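Local atomic coordinates of beta-galactosidase (Geobacillus stearothermophilus, PDB entry 4OIF), a protein that probably hydrolyses terminal non-reducing beta-D-galactose residues from beta-D-galactosides, as a zinc-binding, trimeric member of glycoside hydrolase family 42. Residues 37-42 against 381-386; 53-58 against 95-100; 287-292 against 301-306; 626-631 against 649-654. All coordinates share one frame; numbering follows the deposited sequence.

Interaction 1. Residues 37-42 against 381-386; sequences LELMKL and NRTDSR
Leu39, on the last turns of helix 30-42, spreads its two methyls over the loop that carries Asn381 and Thr383. Its CG lies anti to the carbonyl carbon (chi1 -57°), and the fork that follows sends each methyl to a different neighbour. CD2 reaches CG2 of Thr383 at 3.6 Å, the shortest approach between the segments, with the two side chains crossing at about a right angle. CD1 stands 3.9 Å from OD1 of Asn381, a van der Waals neighbour of that amide oxygen, whose hydrogen bond comes from Arg363 instead. One turn further on, Leu42 repeats the theme: its CD1 lies 3.9 Å from the same Thr383 CG2, which is thereby touched by both leucines.

Thr383 can serve both because its CG2, anti to its own carbonyl carbon, is the branch presented to the helix. Phe388 of helix 386-399 packs on Leu39, Leu42 and Thr383 together, and Trp362 adds to the cover of Leu39. Ser385, the N-cap of helix 386-399, bonds through OG to the backbone N of Phe388 and so helps to set where that helix begins.

The contact thus ties the helix following strand 16-21 of the TIM barrel to the loop that leads into helix 386-399, in the region where the barrel closes between strands 16-21 and 356-359. With no hydrogen bond between the segments, the union depends on methyl packing; the loop's polar groups are engaged elsewhere, Asn381 OD1 with Arg363 and Thr383 O with Gln389.

Interaction 2. Residues 53-58 against 95-100; sequences FAWSAL and AWLSQK
Trp55 reaches out from the short helix 55-58 and brings the six-membered end of its indole up to Leu97 on helix 95-100. Its CG is anti to the backbone N (chi1 -160°), which carries the ring away from its own helix toward the neighbouring one. There CZ2 meets CD1 of Leu97 at 3.7 Å, and CH2 of Trp55 lies 3.9 Å from the same methyl, so a single methyl of Leu97 touches two adjoining ring carbons. The side chains cross at about a right angle. Leu97 also holds its CG on the far side from its backbone N, but at chi1 -150° and chi2 154° both torsions are well off the staggered values, a twist that accompanies the placing of CD1 against the indole.

Trp96 takes a lesser part. Its CZ2 stands 4.3 Å from NE1 of Trp55, the two indole planes being nearly perpendicular, and CB of Leu97 lies over one face of the Trp96 ring near the rim. Both indole N-H groups are satisfied at a single residue: Trp55 NE1 bonds to Glu59 OE1 and Trp96 NE1 to Glu59 O. These bonds help to hold the two rings in their orientations without linking the segments directly.

The two short helices lie in the connections that follow barrel strands 47-50 and 83-87. Helix 127-144 packs on the pair, with Ile136 against Trp55 and Tyr129 against Leu97, and a neighbouring subunit covers another part, its Ser197 packing on Trp55 and accepting a hydrogen bond from Ser56 N.

Interaction 3. Residues 287-292 against 301-306; sequences PAWHND and MKVGFI
The indole of Trp289 has CB of Pro287 on one face, 3.6 Å above the plane and set toward the rim, while CH2, at the end of the ring, comes within 4.2 Å of CG2 of Val303. The imidazole of His290 is placed in a similar way, with CB of Trp289 over one face near its rim. Pro287 makes the nearer contact with the helix: its CG touches Val303 CG2 at 3.6 Å. That one methyl, anti to the carbonyl carbon of Val303, therefore meets both the proline and the tryptophan, whose side chains each cross the valine at about a right angle.

Between strand 282-284 and helix 296-312 of the TIM barrel, the loop folds back on the helix it feeds. Ala288 to Asn291 form a type II beta turn, and Ala288 is also the centre of an inverse gamma turn. Asn291 ND2 bonds to Ala288 O at 2.8 Å with an N-H...O angle of 160°, and also donates to Glu294. Leu299 packs on Pro287 and Trp289, and Leu263 on Pro287 and Val303. Pro287 lies about 8 Å, between side chains, from Trp330, a predicted substrate-binding residue.

Interaction 4. Residues 626-631 against 649-654; sequences KGVSVQ and EKQAVV
This is a face-to-face contact between two antiparallel sheets of the C-terminal domain, made by side chains without any hydrogen bond between the segments. Strand 628-634 forms one border of a five-stranded sheet, in which Ser629 bonds through its backbone to Met644 of strand 638-645. Strand 651-655 lies in the middle of a three-stranded sheet, where Val653 pairs with Ile672. The backbones stay well apart, the closest CA atoms, those of Val628 and Gln651, being 8.0 Å from each other.

Val628 fills the interval, with one methyl for each partner. Its CG1, anti to the backbone N, meets CG2 of Val653 at 4.0 Å, an ordinary apolar distance. Its CG2 presses on CG of Gln651 at 3.3 Å, a close fit that the coordinates may overstate. The two side chains run antiparallel as they pass. Gln651 starts anti to its N and then bends at chi2 (67°), so that its aliphatic portion lies alongside the valine while the amide turns off toward Thr647, to whose OG1 NE2 makes a weak hydrogen bond.

Val653 points its side chain toward strand 628-634, and Val622 of the strand 622-623 packs on both Val653 and Val630, while His624 also touches these two valines. Although Gln651 ends in a polar amide, it is its CG methylene that meets Val628, so the groups that touch are hydrocarbon. The two sheets are accordingly joined here by hydrocarbon surfaces, with each strand hydrogen-bonded within its own sheet.

In the fold
Interactions 1, 2 and 3 belong to the TIM-barrel domain, interaction 4 to the C-terminal domain. Along the chain, interactions 2 and 3 both fall within the long loop closed by interaction 1, and interaction 4 follows. None touches another: interactions 3 and 4 come nearest, their centres 17 Å apart and nearest atoms about 7 Å, whereas the centres of interactions 2 and 4 are 51 Å apart. Interaction 3 approaches the predicted nucleophile, with the side chains of Pro287 and Glu322 about 10 Å apart. Interaction 2 lies about 13 Å from the zinc ion, measured from the side chain of Leu97. Interactions 1, 2 and 3 also meet a neighbouring subunit of the trimer; interaction 4 does not.

Interaction 1. Residues 37-42 against 381-386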
loop_
_atom_site.group_PDB
_atom_site.type_symbol
_atom_site.label_atom_id
_atom_site.label_comp_id
_atom_site.label_asym_id
_atom_site.label_seq_id
_atom_site.Cartn_x
_atom_site.Cartn_y
_atom_site.Cartn_z
ATOM N N LEU A 37 -16.788 28.790 -32.502
ATOM C CA LEU A 37 -16.328 30.127 -32.855
ATOM C C LEU A 37 -17.196 31.205 -32.186
ATOM O O LEU A 37 -16.682 32.167 -31.583
ATOM C CB LEU A 37 -16.309 30.284 -34.377
ATOM C CG LEU A 37 -15.361 29.350 -35.154
ATOM C CD1 LEU A 37 -15.475 29.498 -36.683
ATOM C CD2 LEU A 37 -13.918 29.549 -34.703
ATOM N N GLU A 38 -18.508 31.018 -32.272
ATOM C CA GLU A 38 -19.477 31.901 -31.631
ATOM C C GLU A 38 -19.232 31.967 -30.130
ATOM O O GLU A 38 -19.200 33.050 -29.532
ATOM C CB GLU A 38 -20.906 31.423 -31.923
ATOM C CG GLU A 38 -21.237 31.386 -33.419
ATOM C CD GLU A 38 -22.332 30.401 -33.784
ATOM O OE1 GLU A 38 -22.872 29.723 -32.881
ATOM O OE2 GLU A 38 -22.641 30.291 -34.994
ATOM N N LEU A 39 -19.027 30.808 -29.517
ATOM C CA LEU A 39 -18.818 30.769 -28.071
ATOM C C LEU A 39 -17.453 31.358 -27.696
ATOM O O LEU A 39 -17.266 31.902 -26.607
ATOM C CB LEU A 39 -18.954 29.344 -27.546
ATOM C CG LEU A 39 -20.289 28.666 -27.851
ATOM C CD1 LEU A 39 -20.593 27.550 -26.843
ATOM C CD2 LEU A 39 -21.432 29.668 -27.931
ATOM N N MET A 40 -16.506 31.258 -28.618
ATOM C CA MET A 40 -15.217 31.882 -28.440
ATOM C C MET A 40 -15.420 33.380 -28.365
ATOM O O MET A 40 -14.852 34.043 -27.492
ATOM C CB MET A 40 -14.273 31.505 -29.572
ATOM C CG MET A 40 -13.652 30.134 -29.382
ATOM S SD MET A 40 -12.721 29.549 -30.802
ATOM C CE MET A 40 -12.196 27.936 -30.197
ATOM N N LYS A 41 -16.261 33.920 -29.244
ATOM C CA LYS A 41 -16.577 35.341 -29.100
ATOM C C LYS A 41 -17.264 35.636 -27.757
ATOM O O LYS A 41 -16.853 36.535 -27.031
ATOM C CB LYS A 41 -17.431 35.829 -30.268
ATOM C CG LYS A 41 -16.734 35.624 -31.621
ATOM C CD LYS A 41 -17.342 36.492 -32.710
ATOM C CE LYS A 41 -18.849 36.347 -32.764
ATOM N NZ LYS A 41 -19.495 37.180 -33.816
ATOM N N LEU A 42 -18.271 34.852 -27.396
ATOM C CA LEU A 42 -19.022 35.166 -26.182
ATOM C C LEU A 42 -18.194 35.053 -24.901
ATOM O O LEU A 42 -18.502 35.711 -23.905
ATOM C CB LEU A 42 -20.266 34.279 -26.072
ATOM C CG LEU A 42 -21.312 34.515 -27.168
ATOM C CD1 LEU A 42 -22.420 33.483 -27.089
ATOM C CD2 LEU A 42 -21.885 35.913 -27.093
ATOM N N ASN A 381 -23.169 22.307 -23.996
ATOM C CA ASN A 381 -22.883 23.336 -24.992
ATOM C C ASN A 381 -23.603 24.649 -24.673
ATOM O O ASN A 381 -23.999 25.394 -25.563
ATOM C CB ASN A 381 -23.259 22.819 -26.386
ATOM C CG ASN A 381 -22.778 23.724 -27.505
ATOM O OD1 ASN A 381 -21.573 23.924 -27.693
ATOM N ND2 ASN A 381 -23.727 24.262 -28.271
ATOM N N ARG A 382 -23.751 24.932 -23.385
ATOM C CA ARG A 382 -24.493 26.110 -22.931
ATOM C C ARG A 382 -23.595 27.291 -22.560
ATOM O O ARG A 382 -22.487 27.108 -22.055
ATOM C CB ARG A 382 -25.367 25.747 -21.735
ATOM C CG ARG A 382 -26.521 24.813 -22.063
ATOM C CD ARG A 382 -27.584 24.841 -20.957
ATOM N NE ARG A 382 -28.938 24.708 -21.498
ATOM C CZ ARG A 382 -29.733 25.737 -21.796
ATOM N NH1 ARG A 382 -29.316 26.980 -21.599
ATOM N NH2 ARG A 382 -30.949 25.526 -22.290
ATOM N N THR A 383 -24.076 28.503 -22.816
ATOM C CA THR A 383 -23.365 29.716 -22.424
ATOM C C THR A 383 -23.928 30.160 -21.084
ATOM O O THR A 383 -23.331 30.932 -20.340
ATOM C CB THR A 383 -23.532 30.828 -23.467
ATOM O OG1 THR A 383 -24.921 31.148 -23.590
ATOM C CG2 THR A 383 -23.017 30.361 -24.809
ATOM N N ASP A 384 -25.110 29.634 -20.822
ATOM C CA ASP A 384 -25.852 29.755 -19.583
ATOM C C ASP A 384 -25.106 29.208 -18.351
ATOM O O ASP A 384 -25.487 29.463 -17.214
ATOM C CB ASP A 384 -27.174 29.006 -19.783
ATOM C CG ASP A 384 -28.191 29.347 -18.760
ATOM O OD1 ASP A 384 -27.986 30.353 -18.055
ATOM O OD2 ASP A 384 -29.197 28.607 -18.667
ATOM N N SER A 385 -24.047 28.445 -18.592
ATOM C CA SER A 385 -23.259 27.814 -17.537
ATOM C C SER A 385 -22.519 28.803 -16.640
ATOM O O SER A 385 -21.964 29.792 -17.126
ATOM C CB SER A 385 -22.250 26.851 -18.168
ATOM O OG SER A 385 -21.071 26.751 -17.387
ATOM N N ARG A 386 -22.481 28.523 -15.336
ATOM C CA ARG A 386 -21.758 29.400 -14.413
ATOM C C ARG A 386 -20.266 29.416 -14.746
ATOM O O ARG A 386 -19.593 30.444 -14.591
ATOM C CB ARG A 386 -21.982 28.991 -12.952
ATOM C CG ARG A 386 -21.293 27.717 -12.464
ATOM C CD ARG A 386 -21.567 27.574 -10.969
ATOM N NE ARG A 386 -20.912 26.445 -10.306
ATOM C CZ ARG A 386 -19.749 26.516 -9.660
ATOM N NH1 ARG A 386 -19.075 27.656 -9.614
ATOM N NH2 ARG A 386 -19.245 25.438 -9.073
#

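Interaction 2. Residues 53-58 against 95-100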
loop_
_atom_site.group_PDB
_atom_site.type_symbol
_atom_site.label_atom_id
_atom_site.label_comp_id
_atom_site.label_asym_id
_atom_site.label_seq_id
_atom_site.Cartn_x
_atom_site.Cartn_y
_atom_site.Cartn_z
ATOM N N PHE A 53 -2.337 16.765 -29.334
ATOM C CA PHE A 53 -2.407 15.329 -29.518
ATOM C C PHE A 53 -3.008 14.985 -30.868
ATOM O O PHE A 53 -3.761 14.016 -30.995
ATOM C CB PHE A 53 -3.202 14.696 -28.379
ATOM C CG PHE A 53 -2.628 14.995 -27.027
ATOM C CD1 PHE A 53 -1.467 14.362 -26.600
ATOM C CD2 PHE A 53 -3.218 15.927 -26.198
ATOM C CE1 PHE A 53 -0.914 14.636 -25.360
ATOM C CE2 PHE A 53 -2.672 16.209 -24.954
ATOM C CZ PHE A 53 -1.511 15.566 -24.538
ATOM N N ALA A 54 -2.635 15.755 -31.887
ATOM C CA ALA A 54 -3.281 15.660 -33.195
ATOM C C ALA A 54 -2.498 14.874 -34.253
ATOM O O ALA A 54 -2.845 14.925 -35.438
ATOM C CB ALA A 54 -3.569 17.047 -33.707
ATOM N N TRP A 55 -1.476 14.129 -33.833
ATOM C CA TRP A 55 -0.643 13.392 -34.781
ATOM C C TRP A 55 -1.473 12.424 -35.626
ATOM O O TRP A 55 -1.381 12.400 -36.860
ATOM C CB TRP A 55 0.468 12.633 -34.047
ATOM C CG TRP A 55 1.634 12.253 -34.945
ATOM C CD1 TRP A 55 1.604 12.066 -36.298
ATOM C CD2 TRP A 55 2.995 12.031 -34.545
ATOM N NE1 TRP A 55 2.855 11.731 -36.763
ATOM C CE2 TRP A 55 3.728 11.710 -35.710
ATOM C CE3 TRP A 55 3.663 12.070 -33.315
ATOM C CZ2 TRP A 55 5.092 11.432 -35.682
ATOM C CZ3 TRP A 55 5.021 11.797 -33.293
ATOM C CH2 TRP A 55 5.721 11.484 -34.469
ATOM N N SER A 56 -2.293 11.636 -34.950
ATOM C CA SER A 56 -3.117 10.656 -35.622
ATOM C C SER A 56 -4.128 11.333 -36.554
ATOM O O SER A 56 -4.580 10.727 -37.518
ATOM C CB SER A 56 -3.818 9.778 -34.583
ATOM O OG SER A 56 -4.921 9.101 -35.135
ATOM N N ALA A 57 -4.472 12.588 -36.277
ATOM C CA ALA A 57 -5.383 13.327 -37.148
ATOM C C ALA A 57 -4.634 13.950 -38.314
ATOM O O ALA A 57 -5.208 14.184 -39.375
ATOM C CB ALA A 57 -6.121 14.405 -36.366
ATOM N N LEU A 58 -3.355 14.239 -38.096
ATOM C CA LEU A 58 -2.514 14.850 -39.112
ATOM C C LEU A 58 -1.919 13.792 -40.039
ATOM O O LEU A 58 -1.752 14.017 -41.236
ATOM C CB LEU A 58 -1.393 15.655 -38.455
ATOM C CG LEU A 58 -1.871 16.902 -37.720
ATOM C CD1 LEU A 58 -0.749 17.502 -36.894
ATOM C CD2 LEU A 58 -2.366 17.892 -38.755
ATOM N N ALA A 95 -0.957 4.791 -33.066
ATOM C CA ALA A 95 -0.790 3.351 -32.885
ATOM C C ALA A 95 0.014 2.684 -34.031
ATOM O O ALA A 95 0.739 1.682 -33.795
ATOM C CB ALA A 95 -2.136 2.696 -32.732
ATOM N N TRP A 96 -0.076 3.230 -35.254
ATOM C CA TRP A 96 0.669 2.623 -36.370
ATOM C C TRP A 96 2.156 2.732 -36.102
ATOM O O TRP A 96 2.916 1.800 -36.375
ATOM C CB TRP A 96 0.317 3.231 -37.752
ATOM C CG TRP A 96 0.437 4.734 -37.935
ATOM C CD1 TRP A 96 -0.589 5.635 -37.941
ATOM C CD2 TRP A 96 1.626 5.491 -38.192
ATOM N NE1 TRP A 96 -0.113 6.902 -38.155
ATOM C CE2 TRP A 96 1.244 6.844 -38.313
ATOM C CE3 TRP A 96 2.979 5.159 -38.324
ATOM C CZ2 TRP A 96 2.163 7.865 -38.547
ATOM C CZ3 TRP A 96 3.893 6.172 -38.556
ATOM C CH2 TRP A 96 3.482 7.508 -38.666
ATOM N N LEU A 97 2.553 3.855 -35.516
ATOM C CA LEU A 97 3.958 4.130 -35.263
ATOM C C LEU A 97 4.543 3.177 -34.229
ATOM O O LEU A 97 5.597 2.602 -34.448
ATOM C CB LEU A 97 4.136 5.579 -34.819
ATOM C CG LEU A 97 5.479 6.216 -35.187
ATOM C CD1 LEU A 97 5.334 7.733 -35.302
ATOM C CD2 LEU A 97 6.586 5.840 -34.200
ATOM N N SER A 98 3.870 3.023 -33.097
ATOM C CA SER A 98 4.288 2.034 -32.117
ATOM C C SER A 98 4.349 0.655 -32.771
ATOM O O SER A 98 5.274 -0.117 -32.517
ATOM C CB SER A 98 3.335 2.004 -30.909
ATOM O OG SER A 98 3.265 3.264 -30.258
ATOM N N GLN A 99 3.374 0.348 -33.628
ATOM C CA GLN A 99 3.293 -1.009 -34.158
ATOM C C GLN A 99 4.448 -1.333 -35.100
ATOM O O GLN A 99 5.027 -2.414 -35.033
ATOM C CB GLN A 99 1.961 -1.228 -34.871
ATOM C CG GLN A 99 1.701 -2.675 -35.250
ATOM C CD GLN A 99 0.371 -2.864 -35.967
ATOM O OE1 GLN A 99 0.029 -2.118 -36.891
ATOM N NE2 GLN A 99 -0.390 -3.859 -35.538
ATOM N N LYS A 100 4.780 -0.390 -35.973
ATOM C CA LYS A 100 5.825 -0.598 -36.973
ATOM C C LYS A 100 7.229 -0.371 -36.413
ATOM O O LYS A 100 8.204 -0.961 -36.881
ATOM C CB LYS A 100 5.586 0.330 -38.163
ATOM C CG LYS A 100 6.566 0.164 -39.292
ATOM C CD LYS A 100 6.139 0.956 -40.507
ATOM C CE LYS A 100 7.049 0.668 -41.690
ATOM N NZ LYS A 100 6.520 1.254 -42.947
#

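Interaction 3. Residues 287-292 against 301-306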
loop_
_atom_site.group_PDB
_atom_site.type_symbol
_atom_site.label_atom_id
_atom_site.label_comp_id
_atom_site.label_asym_id
_atom_site.label_seq_id
_atom_site.Cartn_x
_atom_site.Cartn_y
_atom_site.Cartn_z
ATOM N N PRO A 287 -4.451 23.623 -8.687
ATOM C CA PRO A 287 -4.573 23.594 -7.227
ATOM C C PRO A 287 -5.873 22.927 -6.803
ATOM O O PRO A 287 -6.882 23.094 -7.489
ATOM C CB PRO A 287 -4.571 25.080 -6.839
ATOM C CG PRO A 287 -4.041 25.797 -8.028
ATOM C CD PRO A 287 -4.496 25.001 -9.204
ATOM N N ALA A 288 -5.853 22.190 -5.696
ATOM C CA ALA A 288 -7.052 21.512 -5.236
ATOM C C ALA A 288 -7.903 22.451 -4.386
ATOM O O ALA A 288 -8.012 22.279 -3.168
ATOM C CB ALA A 288 -6.689 20.266 -4.463
ATOM N N TRP A 289 -8.501 23.447 -5.046
ATOM C CA TRP A 289 -9.281 24.474 -4.358
ATOM C C TRP A 289 -10.453 23.880 -3.588
ATOM O O TRP A 289 -11.151 22.999 -4.081
ATOM C CB TRP A 289 -9.811 25.524 -5.340
ATOM C CG TRP A 289 -8.755 26.309 -6.098
ATOM C CD1 TRP A 289 -8.519 26.281 -7.450
ATOM C CD2 TRP A 289 -7.811 27.239 -5.550
ATOM N NE1 TRP A 289 -7.490 27.139 -7.773
ATOM C CE2 TRP A 289 -7.038 27.738 -6.628
ATOM C CE3 TRP A 289 -7.547 27.705 -4.258
ATOM C CZ2 TRP A 289 -6.016 28.667 -6.446
ATOM C CZ3 TRP A 289 -6.531 28.632 -4.078
ATOM C CH2 TRP A 289 -5.777 29.103 -5.168
ATOM N N HIS A 290 -10.636 24.383 -2.370
ATOM C CA HIS A 290 -11.746 24.031 -1.497
ATOM C C HIS A 290 -11.608 22.630 -0.918
ATOM O O HIS A 290 -12.601 22.025 -0.512
ATOM C CB HIS A 290 -13.082 24.171 -2.237
ATOM C CG HIS A 290 -13.203 25.435 -3.030
ATOM N ND1 HIS A 290 -13.126 26.685 -2.454
ATOM C CD2 HIS A 290 -13.400 25.639 -4.354
ATOM C CE1 HIS A 290 -13.268 27.605 -3.392
ATOM N NE2 HIS A 290 -13.436 26.997 -4.552
ATOM N N ASN A 291 -10.375 22.128 -0.865
ATOM C CA ASN A 291 -10.080 20.883 -0.157
ATOM C C ASN A 291 -10.366 21.044 1.328
ATOM O O ASN A 291 -10.552 22.159 1.812
ATOM C CB ASN A 291 -8.623 20.434 -0.377
ATOM C CG ASN A 291 -7.591 21.379 0.261
ATOM O OD1 ASN A 291 -7.393 21.384 1.480
ATOM N ND2 ASN A 291 -6.891 22.141 -0.579
ATOM N N ASP A 292 -10.399 19.934 2.053
ATOM C CA ASP A 292 -10.781 19.993 3.458
ATOM C C ASP A 292 -9.594 19.872 4.398
ATOM O O ASP A 292 -9.770 19.520 5.558
ATOM C CB ASP A 292 -11.823 18.904 3.785
ATOM C CG ASP A 292 -11.276 17.489 3.649
ATOM O OD1 ASP A 292 -10.158 17.317 3.099
ATOM O OD2 ASP A 292 -11.991 16.545 4.075
ATOM N N MET A 301 -1.067 30.691 -1.240
ATOM C CA MET A 301 0.344 30.922 -0.952
ATOM C C MET A 301 1.236 29.928 -1.690
ATOM O O MET A 301 2.241 30.328 -2.300
ATOM C CB MET A 301 0.606 30.830 0.547
ATOM C CG MET A 301 2.028 31.193 0.937
ATOM S SD MET A 301 2.246 31.132 2.714
ATOM C CE MET A 301 1.833 29.416 2.999
ATOM N N LYS A 302 0.881 28.641 -1.630
ATOM C CA LYS A 302 1.648 27.625 -2.376
ATOM C C LYS A 302 1.712 27.923 -3.881
ATOM O O LYS A 302 2.781 27.805 -4.539
ATOM C CB LYS A 302 1.053 26.231 -2.162
ATOM C CG LYS A 302 1.323 25.621 -0.804
ATOM C CD LYS A 302 0.711 24.242 -0.730
ATOM C CE LYS A 302 0.433 23.824 0.686
ATOM N NZ LYS A 302 -0.317 22.533 0.744
ATOM N N VAL A 303 0.564 28.332 -4.417
ATOM C CA VAL A 303 0.472 28.669 -5.832
ATOM C C VAL A 303 1.390 29.843 -6.155
ATOM O O VAL A 303 2.133 29.827 -7.141
ATOM C CB VAL A 303 -0.976 29.005 -6.237
ATOM C CG1 VAL A 303 -1.046 29.372 -7.713
ATOM C CG2 VAL A 303 -1.893 27.832 -5.937
ATOM N N GLY A 304 1.351 30.855 -5.295
ATOM C CA GLY A 304 2.179 32.032 -5.472
ATOM C C GLY A 304 3.654 31.679 -5.430
ATOM O O GLY A 304 4.446 32.240 -6.179
ATOM N N PHE A 305 4.016 30.740 -4.556
ATOM C CA PHE A 305 5.386 30.263 -4.491
ATOM C C PHE A 305 5.801 29.682 -5.835
ATOM O O PHE A 305 6.844 30.077 -6.400
ATOM C CB PHE A 305 5.549 29.225 -3.388
ATOM C CG PHE A 305 6.947 28.663 -3.275
ATOM C CD1 PHE A 305 7.899 29.299 -2.490
ATOM C CD2 PHE A 305 7.299 27.476 -3.932
ATOM C CE1 PHE A 305 9.192 28.769 -2.365
ATOM C CE2 PHE A 305 8.577 26.943 -3.819
ATOM C CZ PHE A 305 9.532 27.593 -3.031
ATOM N N ILE A 306 4.997 28.759 -6.365
ATOM C CA ILE A 306 5.382 28.196 -7.671
ATOM C C ILE A 306 5.438 29.262 -8.779
ATOM O O ILE A 306 6.343 29.252 -9.624
ATOM C CB ILE A 306 4.447 27.070 -8.126
ATOM C CG1 ILE A 306 4.597 25.884 -7.196
ATOM C CG2 ILE A 306 4.834 26.598 -9.532
ATOM C CD1 ILE A 306 5.930 25.173 -7.355
#

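Interaction 4. Residues 626-631 against 649-654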
loop_
_atom_site.group_PDB
_atom_site.type_symbol
_atom_site.label_atom_id
_atom_site.label_comp_id
_atom_site.label_asym_id
_atom_site.label_seq_id
_atom_site.Cartn_x
_atom_site.Cartn_y
_atom_site.Cartn_z
ATOM N N LYS A 626 -5.092 38.652 7.593
ATOM C CA LYS A 626 -4.524 37.455 6.980
ATOM C C LYS A 626 -5.455 36.840 5.937
ATOM O O LYS A 626 -6.657 36.727 6.157
ATOM C CB LYS A 626 -4.186 36.426 8.060
ATOM C CG LYS A 626 -2.916 36.759 8.818
ATOM C CD LYS A 626 -2.570 35.708 9.843
ATOM C CE LYS A 626 -1.201 35.996 10.423
ATOM N NZ LYS A 626 -0.952 37.466 10.452
ATOM N N GLY A 627 -4.895 36.454 4.795
ATOM C CA GLY A 627 -5.681 35.807 3.759
ATOM C C GLY A 627 -6.029 36.773 2.649
ATOM O O GLY A 627 -6.657 36.411 1.648
ATOM N N VAL A 628 -5.646 38.027 2.847
ATOM C CA VAL A 628 -5.684 38.992 1.768
ATOM C C VAL A 628 -4.286 39.133 1.231
ATOM O O VAL A 628 -3.377 39.489 1.968
ATOM C CB VAL A 628 -6.189 40.361 2.216
ATOM C CG1 VAL A 628 -6.005 41.385 1.101
ATOM C CG2 VAL A 628 -7.618 40.261 2.611
ATOM N N SER A 629 -4.119 38.843 -0.051
ATOM C CA SER A 629 -2.823 38.905 -0.687
ATOM C C SER A 629 -2.750 40.145 -1.550
ATOM O O SER A 629 -3.641 40.406 -2.350
ATOM C CB SER A 629 -2.578 37.638 -1.523
ATOM O OG SER A 629 -1.354 37.718 -2.229
ATOM N N VAL A 630 -1.692 40.922 -1.386
ATOM C CA VAL A 630 -1.489 42.064 -2.258
ATOM C C VAL A 630 -0.213 41.827 -3.040
ATOM O O VAL A 630 0.838 41.609 -2.448
ATOM C CB VAL A 630 -1.409 43.397 -1.472
ATOM C CG1 VAL A 630 -1.109 44.546 -2.419
ATOM C CG2 VAL A 630 -2.713 43.652 -0.707
ATOM N N GLN A 631 -0.315 41.843 -4.365
ATOM C CA GLN A 631 0.843 41.568 -5.211
ATOM C C GLN A 631 0.866 42.526 -6.378
ATOM O O GLN A 631 -0.182 42.876 -6.888
ATOM C CB GLN A 631 0.814 40.126 -5.730
ATOM C CG GLN A 631 1.105 39.060 -4.684
ATOM C CD GLN A 631 2.530 39.112 -4.194
ATOM O OE1 GLN A 631 3.453 39.457 -4.943
ATOM N NE2 GLN A 631 2.723 38.781 -2.924
ATOM N N GLU A 649 -14.865 35.290 3.599
ATOM C CA GLU A 649 -15.650 36.313 4.283
ATOM C C GLU A 649 -15.330 37.741 3.836
ATOM O O GLU A 649 -14.358 37.993 3.115
ATOM C CB GLU A 649 -15.453 36.188 5.791
ATOM C CG GLU A 649 -14.002 36.268 6.193
ATOM C CD GLU A 649 -13.773 35.853 7.624
ATOM O OE1 GLU A 649 -14.148 36.627 8.534
ATOM O OE2 GLU A 649 -13.216 34.751 7.834
ATOM N N LYS A 650 -16.176 38.670 4.265
ATOM C CA LYS A 650 -15.974 40.074 3.977
ATOM C C LYS A 650 -14.674 40.532 4.609
ATOM O O LYS A 650 -14.230 39.999 5.632
ATOM C CB LYS A 650 -17.144 40.909 4.478
ATOM C CG LYS A 650 -18.379 40.825 3.584
ATOM C CD LYS A 650 -19.495 41.744 4.080
ATOM C CE LYS A 650 -20.844 41.311 3.532
ATOM N NZ LYS A 650 -20.788 41.211 2.052
ATOM N N GLN A 651 -14.059 41.526 3.993
ATOM C CA GLN A 651 -12.697 41.849 4.341
ATOM C C GLN A 651 -12.377 43.337 4.160
ATOM O O GLN A 651 -12.392 43.858 3.048
ATOM C CB GLN A 651 -11.774 40.978 3.505
ATOM C CG GLN A 651 -10.478 40.709 4.168
ATOM C CD GLN A 651 -10.594 39.857 5.410
ATOM O OE1 GLN A 651 -10.230 40.297 6.495
ATOM N NE2 GLN A 651 -11.068 38.623 5.255
ATOM N N ALA A 652 -12.103 44.019 5.267
ATOM C CA ALA A 652 -11.800 45.447 5.230
ATOM C C ALA A 652 -10.332 45.672 4.911
ATOM O O ALA A 652 -9.443 45.092 5.525
ATOM C CB ALA A 652 -12.161 46.118 6.547
ATOM N N VAL A 653 -10.092 46.549 3.957
ATOM C CA VAL A 653 -8.775 46.731 3.399
ATOM C C VAL A 653 -8.567 48.243 3.411
ATOM O O VAL A 653 -9.537 48.976 3.348
ATOM C CB VAL A 653 -8.713 46.076 1.984
ATOM C CG1 VAL A 653 -8.059 46.961 0.954
ATOM C CG2 VAL A 653 -8.102 44.667 2.056
ATOM N N VAL A 654 -7.339 48.730 3.564
ATOM C CA VAL A 654 -7.145 50.181 3.614
ATOM C C VAL A 654 -5.955 50.634 2.770
ATOM O O VAL A 654 -4.822 50.197 2.984
ATOM C CB VAL A 654 -6.944 50.694 5.071
ATOM C CG1 VAL A 654 -6.835 52.210 5.091
ATOM C CG2 VAL A 654 -8.081 50.253 5.967
#